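Local coordinates for ABC transporter periplasmic-binding protein YtfQ (Mycobacterium smegmatis, PDB 6HB0) that probably binds L-arabinofuranose outside the membrane and delivers it to the ABC transporter that carries the sugar into the cell, at residues Pro161-Asp164 and Arg165-Phe169; Ala213-Asp216 and Asp217-Leu220. All blocks are in the same frame, centred on the assembly; numbering follows the deposited sequence.

Contact 1 (Pro161-Asp164 and Arg165-Phe169); sequences PAID and RKTGF. With ZN (zinc ion), chain I.
Arg165 lays its guanidinium against Pro161 one helical turn back, in the first turns of helix 160-173, the crossover helix of the beta-alpha-beta unit between strands 148-154 and 179-186. Pro161 CB sits over the centre of one face of that group, 3.9 Å from Arg165 CZ. With chi1 at -73°, CG lies beside the Arg165 backbone N, and the extended chain from there to NE runs past Pro161 O, the same carbonyl that accepts from Arg165 N. The charge beyond is paired with Glu129, while Phe126 of helix 126-140 touches both residues. Lys166 N donates to Ala162 O; the extended Lys166 side chain leads away to a salt bridge with Glu154 of strand 148-154. At Thr167 the helix gains a second bond on one acceptor. Ile163 O receives the Thr167 backbone N at 3.0 Å, with a fairly straight N-H (161°), and Thr167 OG1 donates to the same Ile163 O, also at 3.0 Å, from the opposite face of the carbonyl plane. Thr167 OG1 is further held by water 1, which donates to it at 3.2 Å and to Asp164 OD1 at 2.6 Å, so the two side chains are bridged. Gly168 N then reaches Asp164 O at 2.9 Å. Asp164 thus works in two directions: its carbonyl continues the helix, and its carboxylate joins Asp160 OD1 and three waters round a zinc ion. Zinc-bound water 2 also donates to Asp164 OD1. The carboxylate binds in monodentate fashion, with Asp164 OD2 2.1 Å from the zinc and Asp164 OD1 3.1 Å from the zinc.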
loop_
_atom_site.group_PDB
_atom_site.type_symbol
_atom_site.label_atom_id
_atom_site.label_comp_id
_atom_site.label_asym_id
_atom_site.label_seq_id
_atom_site.Cartn_x
_atom_site.Cartn_y
_atom_site.Cartn_z
ATOM N N PRO A 161 -6.492 5.250 -3.260
ATOM C CA PRO A 161 -5.411 5.711 -2.361
ATOM C C PRO A 161 -5.257 7.219 -2.321
ATOM O O PRO A 161 -4.825 7.744 -1.308
ATOM C CB PRO A 161 -4.146 5.100 -2.960
ATOM C CG PRO A 161 -4.510 4.810 -4.393
ATOM C CD PRO A 161 -5.965 4.382 -4.312
ATOM N N ALA A 162 -5.589 7.908 -3.406
ATOM C CA ALA A 162 -5.545 9.379 -3.391
ATOM C C ALA A 162 -6.598 10.012 -2.443
ATOM O O ALA A 162 -6.272 10.879 -1.634
ATOM C CB ALA A 162 -5.681 9.937 -4.801
ATOM N N ILE A 163 -7.836 9.539 -2.518
ATOM C CA ILE A 163 -8.927 9.988 -1.685
ATOM C C ILE A 163 -8.586 9.671 -0.224
ATOM O O ILE A 163 -8.721 10.520 0.680
ATOM C CB ILE A 163 -10.254 9.286 -2.065
ATOM C CG1 ILE A 163 -10.718 9.765 -3.444
ATOM C CG2 ILE A 163 -11.309 9.443 -0.982
ATOM C CD1 ILE A 163 -12.002 9.142 -3.945
ATOM N N ASP A 164 -8.116 8.464 0.005
ATOM C CA ASP A 164 -7.881 8.010 1.364
ATOM C C ASP A 164 -6.651 8.643 2.005
ATOM O O ASP A 164 -6.681 8.941 3.171
ATOM C CB ASP A 164 -7.700 6.500 1.380
ATOM C CG ASP A 164 -9.017 5.719 1.245
ATOM O OD1 ASP A 164 -10.142 6.286 1.254
ATOM O OD2 ASP A 164 -8.894 4.483 1.168
ATOM N N ARG A 165 -5.558 8.818 1.254
ATOM C CA ARG A 165 -4.418 9.475 1.785
ATOM C C ARG A 165 -4.727 10.944 2.127
ATOM O O ARG A 165 -4.188 11.472 3.107
ATOM C CB ARG A 165 -3.261 9.372 0.842
ATOM C CG ARG A 165 -2.671 7.977 0.811
ATOM C CD ARG A 165 -1.585 7.843 -0.242
ATOM N NE ARG A 165 -1.228 6.429 -0.345
ATOM C CZ ARG A 165 -0.659 5.842 -1.375
ATOM N NH1 ARG A 165 -0.293 6.492 -2.480
ATOM N NH2 ARG A 165 -0.458 4.551 -1.282
ATOM N N LYS A 166 -5.583 11.572 1.341
ATOM C CA LYS A 166 -5.995 12.956 1.625
ATOM C C LYS A 166 -6.801 13.001 2.925
ATOM O O LYS A 166 -6.550 13.811 3.785
ATOM C CB LYS A 166 -6.785 13.559 0.480
ATOM C CG LYS A 166 -7.275 14.973 0.719
ATOM C CD LYS A 166 -7.778 15.586 -0.605
ATOM C CE LYS A 166 -8.271 17.005 -0.358
ATOM N NZ LYS A 166 -8.211 17.847 -1.599
ATOM N N THR A 167 -7.737 12.083 3.051
ATOM C CA THR A 167 -8.561 11.976 4.255
ATOM C C THR A 167 -7.681 11.743 5.453
ATOM O O THR A 167 -7.785 12.443 6.451
ATOM C CB THR A 167 -9.570 10.850 4.086
ATOM O OG1 THR A 167 -10.449 11.226 3.028
ATOM C CG2 THR A 167 -10.354 10.600 5.367
ATOM N N GLY A 168 -6.753 10.811 5.322
ATOM C CA GLY A 168 -5.860 10.488 6.418
ATOM C C GLY A 168 -4.961 11.605 6.807
ATOM O O GLY A 168 -4.766 11.869 7.979
ATOM N N PHE A 169 -4.353 12.263 5.833
ATOM C CA PHE A 169 -3.461 13.358 6.160
ATOM C C PHE A 169 -4.189 14.474 6.959
ATOM O O PHE A 169 -3.633 15.037 7.904
ATOM C CB PHE A 169 -2.787 13.891 4.907
ATOM C CG PHE A 169 -1.709 14.889 5.169
ATOM C CD1 PHE A 169 -0.434 14.487 5.490
ATOM C CD2 PHE A 169 -1.967 16.245 5.034
ATOM C CE1 PHE A 169 0.557 15.411 5.738
ATOM C CE2 PHE A 169 -0.966 17.187 5.308
ATOM C CZ PHE A 169 0.297 16.760 5.628
HETATM ZN ZN ZN I . -10.491 3.335 0.379
HETATM O O HOH W 1 -11.456 8.231 2.475
HETATM O O HOH W 2 -12.210 4.722 0.429
HETATM O O HOH W 3 -11.537 3.163 2.378
HETATM O O HOH W 4 -9.241 1.761 0.403
#

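Contact 2 (Ala213-Asp216 and Asp217-Leu220); sequences AQND and DMGL
Ala213 and Gly219 meet where the loop runs into the helix, packed tightly: the Ala213 methyl carbon CB points into the helix and stops 3.5 Å from Gly219 N. Met218 packs beside it, against Asn215 and Gln214. Its CG lies 3.3 Å from Asn215 OD1, and a bend at chi3 (-60°) folds the methyl back towards the loop, leaving Met218 CE 3.7 Å from Gln214 N. The Met218 and Asn215 side chains cross at about a right angle, and Phe189 also packs on Met218. Asn215 is the N-cap: its OD1 accepts from Met218 N at 3.1 Å, an almost straight bond (168°), although the N-H comes in tilted from the amide plane. Asn215 O receives Gly219 N, while ND2 is held by Phe189 O, which fixes the flip of the amide. The cap starts helix 216-228 directly after strand 210-213, within the parallel beta-alpha-beta crossover that continues to strand 238-242 in this periplasmic-binding-protein lobe. One residue on, Asp216 O takes Leu220 N at 2.8 Å, and Leu220 CG rests 3.3 Å from that same Asp216 O. On the solvent side lies Asp217, partly exposed; its carboxylate runs alongside that of buried Asp216, pointing the same way, with Asp216 OD1 3.7 Å from Asp217 OD2. Both belong to a zinc site, and the metal probably offsets their like charges. Asp216 OD1 also takes a weak bond from Asp217 N, bent to 121° at 2.8 Å, and its other oxygen, OD2, is hydrogen-bonded to Thr245 OG1.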
loop_
_atom_site.group_PDB
_atom_site.type_symbol
_atom_site.label_atom_id
_atom_site.label_comp_id
_atom_site.label_asym_id
_atom_site.label_seq_id
_atom_site.Cartn_x
_atom_site.Cartn_y
_atom_site.Cartn_z
ATOM N N ALA A 213 3.635 14.537 -0.319
ATOM C CA ALA A 213 3.532 13.873 -1.631
ATOM C C ALA A 213 2.892 12.516 -1.410
ATOM O O ALA A 213 3.418 11.691 -0.671
ATOM C CB ALA A 213 4.896 13.695 -2.209
ATOM N N GLN A 214 1.751 12.292 -2.026
ATOM C CA GLN A 214 1.024 11.059 -1.819
ATOM C C GLN A 214 1.673 9.843 -2.485
ATOM O O GLN A 214 1.172 8.752 -2.291
ATOM C CB GLN A 214 -0.412 11.180 -2.322
ATOM C CG GLN A 214 -1.262 12.040 -1.478
ATOM C CD GLN A 214 -2.681 12.069 -1.972
ATOM O OE1 GLN A 214 -3.022 11.380 -2.938
ATOM N NE2 GLN A 214 -3.528 12.889 -1.323
ATOM N N ASN A 215 2.742 10.015 -3.254
ATOM C CA ASN A 215 3.625 8.903 -3.600
ATOM C C ASN A 215 5.048 9.388 -3.822
ATOM O O ASN A 215 5.312 10.597 -3.849
ATOM C CB ASN A 215 3.101 8.031 -4.779
ATOM C CG ASN A 215 3.415 8.598 -6.134
ATOM O OD1 ASN A 215 3.631 9.812 -6.291
ATOM N ND2 ASN A 215 3.426 7.720 -7.146
ATOM N N ASP A 216 5.972 8.434 -3.986
ATOM C CA ASP A 216 7.380 8.741 -4.125
ATOM C C ASP A 216 7.653 9.529 -5.400
ATOM O O ASP A 216 8.403 10.476 -5.365
ATOM C CB ASP A 216 8.280 7.472 -4.061
ATOM C CG ASP A 216 8.090 6.505 -5.258
ATOM O OD1 ASP A 216 6.954 6.410 -5.794
ATOM O OD2 ASP A 216 9.068 5.812 -5.638
ATOM N N ASP A 217 7.049 9.148 -6.513
ATOM C CA ASP A 217 7.347 9.830 -7.784
ATOM C C ASP A 217 7.028 11.322 -7.764
ATOM O O ASP A 217 7.824 12.118 -8.191
ATOM C CB ASP A 217 6.649 9.157 -8.947
ATOM C CG ASP A 217 7.141 7.726 -9.176
ATOM O OD1 ASP A 217 8.380 7.467 -9.085
ATOM O OD2 ASP A 217 6.271 6.895 -9.433
ATOM N N MET A 218 5.871 11.676 -7.258
ATOM C CA MET A 218 5.481 13.070 -7.143
ATOM C C MET A 218 6.428 13.815 -6.206
ATOM O O MET A 218 6.840 14.933 -6.507
ATOM C CB MET A 218 4.037 13.192 -6.649
ATOM C CG MET A 218 3.061 12.724 -7.677
ATOM S SD MET A 218 1.350 13.143 -7.278
ATOM C CE MET A 218 1.096 12.296 -5.686
ATOM N N GLY A 219 6.822 13.158 -5.120
ATOM C CA GLY A 219 7.824 13.712 -4.212
ATOM C C GLY A 219 9.163 13.940 -4.903
ATOM O O GLY A 219 9.808 14.959 -4.681
ATOM N N LEU A 220 9.591 13.008 -5.762
ATOM C CA LEU A 220 10.839 13.193 -6.428
ATOM C C LEU A 220 10.754 14.310 -7.445
ATOM O O LEU A 220 11.694 15.055 -7.594
ATOM C CB LEU A 220 11.339 11.904 -7.059
ATOM C CG LEU A 220 11.626 10.775 -6.066
ATOM C CD1 LEU A 220 11.619 9.404 -6.748
ATOM C CD2 LEU A 220 12.954 11.067 -5.414
#

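From the N terminus, contact 1 comes first, closing single helical turns in helix 160-173 just after strand 148-154. The chain then passes through strand 179-186 and helix 191-204 before strand 210-213 leads into contact 2, the cap of helix 216-228. The two are in series, neither nesting nor crossing, and each joins two segments that follow one another without a gap, so the loops closed are single turns. Strand 148-154 lies between strands 179-186 and 210-213 in one sheet, and the contacts meet near its end, their centres 14 Å apart. Gln214 is the joint: its OE1 lies 3.3 Å from Ala162 CA, and its backbone O takes a weak hydrogen bond from Arg165 NH1.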